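Local coordinates for heme-binding protein A / AI-2 binding protein A (Helicobacter pylori SS1, PDB 6OFQ) that binds the peptide STSA as a periplasmic binding protein and probably hands peptides to an ABC transporter, at residues A[139-151]-A[440-454]. Sequence-based numbering, arbitrary orientation.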
ATOM      1  N   LYS A 139     -16.340   4.626  -8.816  1.00 15.59           N
ATOM      2  CA  LYS A 139     -15.261   3.595  -8.908  1.00 14.03           C
ATOM      3  C   LYS A 139     -14.202   3.988  -9.937  1.00 13.36           C
ATOM      4  O   LYS A 139     -14.496   4.474 -11.047  1.00 14.08           O
ATOM      5  CB  LYS A 139     -15.770   2.192  -9.230  1.00 12.80           C
ATOM      6  CG  LYS A 139     -16.683   1.574  -8.182  1.00 13.13           C
ATOM      7  CD  LYS A 139     -17.316   0.280  -8.624  1.00 12.90           C
ATOM      8  CE  LYS A 139     -17.805  -0.632  -7.521  1.00 13.94           C
ATOM      9  NZ  LYS A 139     -18.936   0.054  -6.860  1.00 16.42           N
ATOM     10  N   SER A 140     -12.960   3.778  -9.520  1.00 10.13           N
ATOM     11  CA  SER A 140     -11.834   4.166 -10.324  1.00 10.71           C
ATOM     12  C   SER A 140     -10.711   3.140 -10.152  1.00  7.79           C
ATOM     13  O   SER A 140     -10.451   2.652  -9.042  1.00  6.69           O
ATOM     14  CB  SER A 140     -11.289   5.501  -9.874  1.00 12.57           C
ATOM     15  OG  SER A 140     -10.166   5.843 -10.666  1.00 22.58           O
ATOM     16  N   TYR A 141      -9.993   2.865 -11.250  1.00  6.04           N
ATOM     17  CA  TYR A 141      -8.810   1.996 -11.229  1.00  5.22           C
ATOM     18  C   TYR A 141      -7.602   2.835 -10.922  1.00  5.15           C
ATOM     19  O   TYR A 141      -6.811   3.175 -11.791  1.00  5.65           O
ATOM     20  CB  TYR A 141      -8.709   1.258 -12.583  1.00  5.17           C
ATOM     21  CG  TYR A 141      -9.873   0.283 -12.831  1.00  5.30           C
ATOM     22  CD1 TYR A 141     -10.082  -0.826 -12.024  1.00  5.54           C
ATOM     23  CD2 TYR A 141     -10.733   0.445 -13.941  1.00  5.90           C
ATOM     24  CE1 TYR A 141     -11.144  -1.704 -12.203  1.00  5.70           C
ATOM     25  CE2 TYR A 141     -11.723  -0.506 -14.199  1.00  6.34           C
ATOM     26  CZ  TYR A 141     -11.940  -1.545 -13.334  1.00  5.83           C
ATOM     27  OH  TYR A 141     -12.990  -2.413 -13.558  1.00  6.41           O
ATOM     28  N   LYS A 142      -7.468   3.132  -9.629  1.00  5.47           N
ATOM     29  CA  LYS A 142      -6.539   4.138  -9.170  1.00  5.60           C
ATOM     30  C   LYS A 142      -5.076   3.856  -9.384  1.00  5.08           C
ATOM     31  O   LYS A 142      -4.335   4.719  -9.892  1.00  4.77           O
ATOM     32  CB  LYS A 142      -6.763   4.512  -7.671  1.00  7.02           C
ATOM     33  CG  LYS A 142      -8.123   5.160  -7.371  1.00  9.69           C
ATOM     34  CD  LYS A 142      -8.410   5.189  -5.860  1.00 12.37           C
ATOM     35  CE  LYS A 142      -9.843   5.327  -5.363  1.00 17.90           C
ATOM     36  NZ  LYS A 142      -9.866   5.575  -3.891  1.00 22.97           N
ATOM     37  N   TYR A 143      -4.595   2.669  -9.019  1.00  4.34           N
ATOM     38  CA  TYR A 143      -3.228   2.323  -9.297  1.00  4.35           C
ATOM     39  C   TYR A 143      -2.987   2.358 -10.785  1.00  4.09           C
ATOM     40  O   TYR A 143      -1.903   2.802 -11.184  1.00  4.69           O
ATOM     41  CB  TYR A 143      -2.872   0.940  -8.773  1.00  4.28           C
ATOM     42  CG  TYR A 143      -2.229   0.879  -7.378  1.00  3.96           C
ATOM     43  CD1 TYR A 143      -0.876   1.104  -7.264  1.00  3.94           C
ATOM     44  CD2 TYR A 143      -2.912   0.451  -6.248  1.00  4.07           C
ATOM     45  CE1 TYR A 143      -0.206   0.989  -6.055  1.00  3.79           C
ATOM     46  CE2 TYR A 143      -2.273   0.306  -5.018  1.00  3.91           C
ATOM     47  CZ  TYR A 143      -0.912   0.547  -4.970  1.00  3.62           C
ATOM     48  OH  TYR A 143      -0.286   0.313  -3.760  1.00  4.00           O
ATOM     49  N   TRP A 144      -3.829   1.705 -11.587  1.00  4.76           N
ATOM     50  CA  TRP A 144      -3.606   1.607 -13.033  1.00  4.55           C
ATOM     51  C   TRP A 144      -3.419   2.998 -13.655  1.00  4.73           C
ATOM     52  O   TRP A 144      -2.469   3.228 -14.429  1.00  5.14           O
ATOM     53  CB  TRP A 144      -4.739   0.828 -13.711  1.00  4.62           C
ATOM     54  CG  TRP A 144      -4.553   0.613 -15.147  1.00  4.83           C
ATOM     55  CD1 TRP A 144      -4.696   1.539 -16.144  1.00  5.47           C
ATOM     56  CD2 TRP A 144      -4.165  -0.617 -15.789  1.00  4.48           C
ATOM     57  NE1 TRP A 144      -4.353   0.969 -17.349  1.00  5.10           N
ATOM     58  CE2 TRP A 144      -4.051  -0.362 -17.178  1.00  4.88           C
ATOM     59  CE3 TRP A 144      -3.921  -1.923 -15.347  1.00  4.77           C
ATOM     60  CZ2 TRP A 144      -3.637  -1.322 -18.088  1.00  4.71           C
ATOM     61  CZ3 TRP A 144      -3.562  -2.896 -16.254  1.00  5.07           C
ATOM     62  CH2 TRP A 144      -3.418  -2.593 -17.636  1.00  4.77           C
ATOM     63  N   GLU A 145      -4.342   3.902 -13.309  0.50  4.61           N
ATOM     64  CA  GLU A 145      -4.273   5.273 -13.785  0.50  5.34           C
ATOM     65  C   GLU A 145      -3.062   6.025 -13.313  0.50  5.22           C
ATOM     66  O   GLU A 145      -2.291   6.606 -14.082  0.50  5.34           O
ATOM     67  CB  GLU A 145      -5.563   6.043 -13.479  0.50  5.84           C
ATOM     68  CG  GLU A 145      -6.769   5.523 -14.245  0.50  6.64           C
ATOM     69  CD  GLU A 145      -6.532   5.554 -15.743  0.50  7.71           C
ATOM     70  OE1 GLU A 145      -6.165   6.613 -16.292  0.50  9.36           O
ATOM     71  OE2 GLU A 145      -6.585   4.464 -16.353  0.50  9.56           O
ATOM     72  N   GLY A 146      -2.808   5.929 -12.014  1.00  4.77           N
ATOM     73  CA  GLY A 146      -1.683   6.583 -11.409  1.00  4.69           C
ATOM     74  C   GLY A 146      -0.323   6.254 -11.954  1.00  4.04           C
ATOM     75  O   GLY A 146       0.608   7.076 -12.072  1.00  5.52           O
ATOM     76  N   MET A 147      -0.160   4.938 -12.120  1.00  4.12           N
ATOM     77  CA  MET A 147       1.082   4.404 -12.662  1.00  4.45           C
ATOM     78  C   MET A 147       1.278   4.617 -14.185  1.00  4.75           C
ATOM     79  O   MET A 147       2.336   4.316 -14.746  1.00  5.25           O
ATOM     80  CB  MET A 147       1.230   2.914 -12.301  1.00  4.19           C
ATOM     81  CG  MET A 147       1.432   2.677 -10.809  1.00  4.40           C
ATOM     82  SD  MET A 147       1.435   0.942 -10.330  1.00  4.65           S
ATOM     83  CE  MET A 147       2.761   0.226 -11.288  1.00  4.32           C
ATOM     84  N   GLY A 148       0.213   4.950 -14.883  1.00  5.07           N
ATOM     85  CA  GLY A 148       0.251   5.080 -16.339  1.00  4.99           C
ATOM     86  C   GLY A 148       0.410   3.745 -17.025  1.00  5.49           C
ATOM     87  O   GLY A 148       1.093   3.634 -18.049  1.00  5.76           O
ATOM     88  N   MET A 149      -0.233   2.721 -16.498  1.00  5.12           N
ATOM     89  CA  MET A 149      -0.136   1.398 -17.116  1.00  5.13           C
ATOM     90  C   MET A 149      -0.624   1.358 -18.583  1.00  5.39           C
ATOM     91  O   MET A 149      -0.091   0.549 -19.377  1.00  5.60           O
ATOM     92  CB  MET A 149      -0.926   0.403 -16.285  1.00  6.09           C
ATOM     93  CG  MET A 149      -0.276   0.057 -14.942  1.00  7.32           C
ATOM     94  SD  MET A 149       1.232  -0.899 -15.043  1.00 11.35           S
ATOM     95  CE  MET A 149       0.504  -2.460 -15.507  1.00 12.96           C
ATOM     96  N   SER A 150      -1.571   2.220 -18.925  1.00  5.57           N
ATOM     97  CA  SER A 150      -2.000   2.241 -20.330  1.00  5.71           C
ATOM     98  C   SER A 150      -0.958   2.845 -21.249  1.00  6.36           C
ATOM     99  O   SER A 150      -1.092   2.580 -22.451  1.00  7.95           O
ATOM    100  CB  SER A 150      -3.280   3.065 -20.468  1.00  6.28           C
ATOM    101  OG  SER A 150      -4.374   2.399 -19.842  1.00  7.66           O
ATOM    102  N   HIS A 151      -0.031   3.681 -20.798  1.00  6.81           N
ATOM    103  CA  HIS A 151       1.137   4.130 -21.527  1.00  8.22           C
ATOM    104  C   HIS A 151       2.191   3.046 -21.662  1.00  8.85           C
ATOM    105  O   HIS A 151       3.008   3.113 -22.591  1.00 10.08           O
ATOM    106  CB  HIS A 151       1.751   5.369 -20.875  1.00 10.63           C
ATOM    107  CG  HIS A 151       0.757   6.482 -20.759  1.00 14.92           C
ATOM    108  ND1 HIS A 151       0.051   6.943 -21.849  1.00 20.25           N
ATOM    109  CD2 HIS A 151       0.261   7.130 -19.677  1.00 17.87           C
ATOM    110  CE1 HIS A 151      -0.815   7.856 -21.449  1.00 21.11           C
ATOM    111  NE2 HIS A 151      -0.678   8.012 -20.144  1.00 21.02           N
ATOM    112  N   TYR A 440       7.809   7.145  -8.449  1.00  3.91           N
ATOM    113  CA  TYR A 440       6.949   7.364  -9.604  1.00  4.00           C
ATOM    114  C   TYR A 440       5.489   7.289  -9.229  1.00  4.29           C
ATOM    115  O   TYR A 440       4.656   8.157  -9.589  1.00  4.87           O
ATOM    116  CB  TYR A 440       7.278   6.397 -10.749  1.00  4.40           C
ATOM    117  CG  TYR A 440       6.725   6.884 -12.082  1.00  4.87           C
ATOM    118  CD1 TYR A 440       7.426   7.868 -12.748  1.00  5.55           C
ATOM    119  CD2 TYR A 440       5.540   6.431 -12.609  1.00  5.45           C
ATOM    120  CE1 TYR A 440       6.965   8.394 -13.943  1.00  6.69           C
ATOM    121  CE2 TYR A 440       5.083   6.948 -13.846  1.00  6.79           C
ATOM    122  CZ  TYR A 440       5.836   7.923 -14.440  1.00  6.75           C
ATOM    123  OH  TYR A 440       5.500   8.522 -15.693  1.00 11.63           O
ATOM    124  N   THR A 441       5.132   6.306  -8.426  1.00  3.72           N
ATOM    125  CA  THR A 441       3.730   6.118  -8.114  1.00  4.08           C
ATOM    126  C   THR A 441       3.167   7.258  -7.283  1.00  4.00           C
ATOM    127  O   THR A 441       1.967   7.525  -7.369  1.00  4.15           O
ATOM    128  CB  THR A 441       3.609   4.787  -7.369  1.00  4.43           C
ATOM    129  OG1 THR A 441       4.158   3.770  -8.208  1.00  5.57           O
ATOM    130  CG2 THR A 441       2.148   4.362  -7.068  1.00  5.03           C
ATOM    131  N   LEU A 442       3.994   7.876  -6.428  1.00  3.93           N
ATOM    132  CA  LEU A 442       3.520   8.904  -5.482  1.00  4.08           C
ATOM    133  C   LEU A 442       3.928  10.310  -5.806  1.00  4.39           C
ATOM    134  O   LEU A 442       3.352  11.264  -5.283  1.00  5.18           O
ATOM    135  CB  LEU A 442       3.930   8.622  -4.022  1.00  4.39           C
ATOM    136  CG  LEU A 442       3.656   7.187  -3.589  1.00  5.16           C
ATOM    137  CD1 LEU A 442       4.275   6.966  -2.208  1.00  5.87           C
ATOM    138  CD2 LEU A 442       2.188   6.809  -3.576  1.00  6.41           C
ATOM    139  N   TRP A 443       4.965  10.495  -6.606  1.00  3.96           N
ATOM    140  CA  TRP A 443       5.591  11.803  -6.771  1.00  4.10           C
ATOM    141  C   TRP A 443       5.787  12.322  -8.194  1.00  4.45           C
ATOM    142  O   TRP A 443       6.377  13.377  -8.423  1.00  5.03           O
ATOM    143  CB  TRP A 443       6.938  11.877  -6.009  1.00  3.97           C
ATOM    144  CG  TRP A 443       6.829  11.578  -4.500  1.00  3.80           C
ATOM    145  CD1 TRP A 443       7.057  10.395  -3.870  1.00  3.66           C
ATOM    146  CD2 TRP A 443       6.374  12.500  -3.501  1.00  3.41           C
ATOM    147  NE1 TRP A 443       6.773  10.504  -2.526  1.00  3.38           N
ATOM    148  CE2 TRP A 443       6.330  11.797  -2.285  1.00  3.52           C
ATOM    149  CE3 TRP A 443       5.999  13.845  -3.531  1.00  3.64           C
ATOM    150  CZ2 TRP A 443       5.964  12.426  -1.110  1.00  3.92           C
ATOM    151  CZ3 TRP A 443       5.629  14.444  -2.326  1.00  3.89           C
ATOM    152  CH2 TRP A 443       5.617  13.736  -1.153  1.00  4.04           C
ATOM    153  N   SER A 444       5.335  11.536  -9.172  1.00  4.19           N
ATOM    154  CA  SER A 444       5.531  11.909 -10.581  1.00  4.42           C
ATOM    155  C   SER A 444       4.410  12.807 -11.121  1.00  4.97           C
ATOM    156  O   SER A 444       3.267  12.806 -10.606  1.00  5.20           O
ATOM    157  CB  SER A 444       5.673  10.690 -11.493  1.00  4.36           C
ATOM    158  OG  SER A 444       4.482   9.964 -11.525  1.00  4.01           O
ATOM    159  N   LYS A 445       4.688  13.444 -12.258  1.00  6.41           N
ATOM    160  CA  LYS A 445       3.607  14.096 -12.982  1.00  7.12           C
ATOM    161  C   LYS A 445       2.526  13.154 -13.419  1.00  6.51           C
ATOM    162  O   LYS A 445       1.345  13.512 -13.332  1.00  8.18           O
ATOM    163  CB  LYS A 445       4.150  14.879 -14.159  1.00  8.49           C
ATOM    164  CG  LYS A 445       4.840  16.134 -13.688  1.00  9.99           C
ATOM    165  CD  LYS A 445       5.567  16.851 -14.814  1.00 13.42           C
ATOM    166  CE  LYS A 445       4.479  17.338 -15.783  1.00 16.48           C
ATOM    167  NZ  LYS A 445       4.887  18.511 -16.601  1.00 21.34           N
ATOM    168  N   GLN A 446       2.913  11.978 -13.882  1.00  6.67           N
ATOM    169  CA  GLN A 446       1.936  10.985 -14.268  1.00  7.48           C
ATOM    170  C   GLN A 446       0.992  10.727 -13.110  1.00  5.93           C
ATOM    171  O   GLN A 446      -0.232  10.748 -13.245  1.00  7.53           O
ATOM    172  CB  GLN A 446       2.635   9.702 -14.727  1.00  7.62           C
ATOM    173  CG  GLN A 446       1.647   8.550 -14.886  1.00  8.66           C
ATOM    174  CD  GLN A 446       0.607   8.788 -15.979  1.00 11.24           C
ATOM    175  OE1 GLN A 446       0.953   9.250 -17.072  1.00 14.84           O
ATOM    176  NE2 GLN A 446      -0.632   8.434 -15.752  1.00 11.59           N
ATOM    177  N   ALA A 447       1.534  10.527 -11.907  1.00  5.48           N
ATOM    178  CA  ALA A 447       0.696  10.196 -10.748  1.00  5.06           C
ATOM    179  C   ALA A 447      -0.230  11.367 -10.409  1.00  5.13           C
ATOM    180  O   ALA A 447      -1.391  11.144 -10.049  1.00  4.81           O
ATOM    181  CB  ALA A 447       1.526   9.811  -9.532  1.00  4.93           C
ATOM    182  N   ALA A 448       0.273  12.581 -10.490  1.00  5.57           N
ATOM    183  CA  ALA A 448      -0.528  13.791 -10.250  1.00  6.92           C
ATOM    184  C   ALA A 448      -1.643  13.986 -11.257  1.00  7.88           C
ATOM    185  O   ALA A 448      -2.665  14.659 -10.924  1.00  8.87           O
ATOM    186  CB  ALA A 448       0.343  15.024 -10.208  1.00  6.86           C
ATOM    187  N   SER A 449      -1.475  13.488 -12.466  1.00  7.27           N
ATOM    188  CA  SER A 449      -2.475  13.666 -13.532  1.00  8.32           C
ATOM    189  C   SER A 449      -3.746  12.837 -13.274  1.00  9.91           C
ATOM    190  O   SER A 449      -4.794  13.141 -13.851  1.00 10.38           O
ATOM    191  CB  SER A 449      -1.860  13.366 -14.894  1.00 10.17           C
ATOM    192  OG  SER A 449      -1.707  11.978 -15.133  1.00  9.62           O
ATOM    193  N   ALA A 450      -3.655  11.716 -12.575  1.00  8.36           N
ATOM    194  CA  ALA A 450      -4.785  10.858 -12.310  1.00  7.75           C
ATOM    195  C   ALA A 450      -5.704  11.456 -11.248  1.00  9.48           C
ATOM    196  O   ALA A 450      -5.201  12.030 -10.274  1.00 10.93           O
ATOM    197  CB  ALA A 450      -4.286   9.453 -11.910  1.00  7.27           C
ATOM    198  N   ILE A 451      -7.006  11.355 -11.428  1.00  9.82           N
ATOM    199  CA  ILE A 451      -7.947  11.795 -10.397  1.00 10.57           C
ATOM    200  C   ILE A 451      -8.896  10.643 -10.176  1.00  9.06           C
ATOM    201  O   ILE A 451      -9.547  10.186 -11.137  1.00  9.36           O
ATOM    202  CB  ILE A 451      -8.823  12.959 -10.913  1.00 14.00           C
ATOM    203  CG1 ILE A 451      -7.975  14.184 -11.204  1.00 17.59           C
ATOM    204  CG2 ILE A 451      -9.910  13.265  -9.895  1.00 15.99           C
ATOM    205  CD1 ILE A 451      -8.760  15.125 -12.128  1.00 21.51           C
ATOM    206  N   PRO A 452      -9.020  10.115  -8.963  1.00  7.04           N
ATOM    207  CA  PRO A 452      -8.278  10.514  -7.775  1.00  7.53           C
ATOM    208  C   PRO A 452      -6.794  10.186  -7.930  1.00  6.98           C
ATOM    209  O   PRO A 452      -6.430   9.299  -8.727  1.00  8.41           O
ATOM    210  CB  PRO A 452      -8.870   9.625  -6.692  1.00  8.37           C
ATOM    211  CG  PRO A 452     -10.152   9.047  -7.199  1.00  9.78           C
ATOM    212  CD  PRO A 452     -10.047   9.089  -8.683  1.00  8.01           C
ATOM    213  N   THR A 453      -6.002  10.838  -7.074  1.00  6.06           N
ATOM    214  CA  THR A 453      -4.557  10.759  -7.121  1.00  5.28           C
ATOM    215  C   THR A 453      -3.954  10.099  -5.881  1.00  4.96           C
ATOM    216  O   THR A 453      -4.524  10.210  -4.816  1.00  6.50           O
ATOM    217  CB  THR A 453      -3.917  12.149  -7.269  1.00  5.55           C
ATOM    218  OG1 THR A 453      -2.559  11.998  -7.634  1.00  5.79           O
ATOM    219  CG2 THR A 453      -4.082  13.033  -6.032  1.00  6.94           C
ATOM    220  N   GLN A 454      -2.759   9.517  -6.076  1.00  4.68           N
ATOM    221  CA  GLN A 454      -1.890   9.135  -4.965  1.00  4.76           C
ATOM    222  C   GLN A 454      -0.727  10.087  -4.745  1.00  5.13           C
ATOM    223  O   GLN A 454       0.002   9.937  -3.752  1.00  6.88           O
ATOM    224  CB  GLN A 454      -1.311   7.729  -5.200  1.00  4.89           C
ATOM    225  CG  GLN A 454      -2.443   6.744  -5.509  1.00  5.58           C
ATOM    226  CD  GLN A 454      -2.086   5.292  -5.259  1.00  6.07           C
ATOM    227  OE1 GLN A 454      -2.164   4.853  -4.118  1.00  7.49           O
ATOM    228  NE2 GLN A 454      -1.522   4.656  -6.246  1.00  6.62           N
TER
HETATM  229  O   HOH W   1      -7.443   7.398 -10.459  1.00 11.75           O
HETATM  230  O   HOH W   2      -4.277   7.393  -8.915  1.00  7.24           O
HETATM  231  O   HOH W   3      -2.696   8.547 -17.925  1.00 19.69           O
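Where Gly146 meets Ala447, the axes of helices 142-147 and 445-449 approach to 7.8 Å, with 135° between their N-to-C directions, a worked example of how small residues allow close helix packing. With no side chain on Gly146, its CA lies 4.4 Å from the CA of Ala447, and its carbonyl O receives a CA-H...O contact from Ala447 CA. The methyl of Ala450 settles against the backbone of Glu145 and Gly146, with Ala450 CB 3.8 Å from Gly146 N.

Gln446 supplies the one direct hydrogen bond between the segments. Its CG stands anti to the backbone N (chi1 169°) and the chain then bends at chi2, which carries the amide across Gly148 to the helix end. There Gln446 NE2 donates to Glu145 O over 3.0 Å, approaching nearly head-on to the carbonyl, though the hydrogen bond is bent at the hydrogen. The same oxygen accepts from Gly148 N within the Schellman motif that closes helix 142-147, and a water bridges Gln446 NE2 to His151 NE2. Met147 CG rests on Thr441 OG1 at 3.9 Å.

At the other end, Gln454 sets its NE2 over one face of the Tyr143 ring, 3.8 Å from Tyr143 CD1, with amide and ring planes 80° apart; the Tyr143 hydroxyl is hydrogen-bonded to Asp431. Pro452, after a cis peptide, lays CD against Ser140 OG at 3.8 Å, while its carbonyl takes two waters, one reaching Ser140 OG and the other Lys142 O.

Within this type II binding protein, Trp144 leans on helix 116-127 behind 139-151, whereas Tyr440 and Trp443 pack on helix 462-473 and Thr441 touches Trp428 of strand 423-429. The contact links the regions of antiparallel strand 153-160 and mixed-sheet strand 423-429, consistent with a bridge between two lobes.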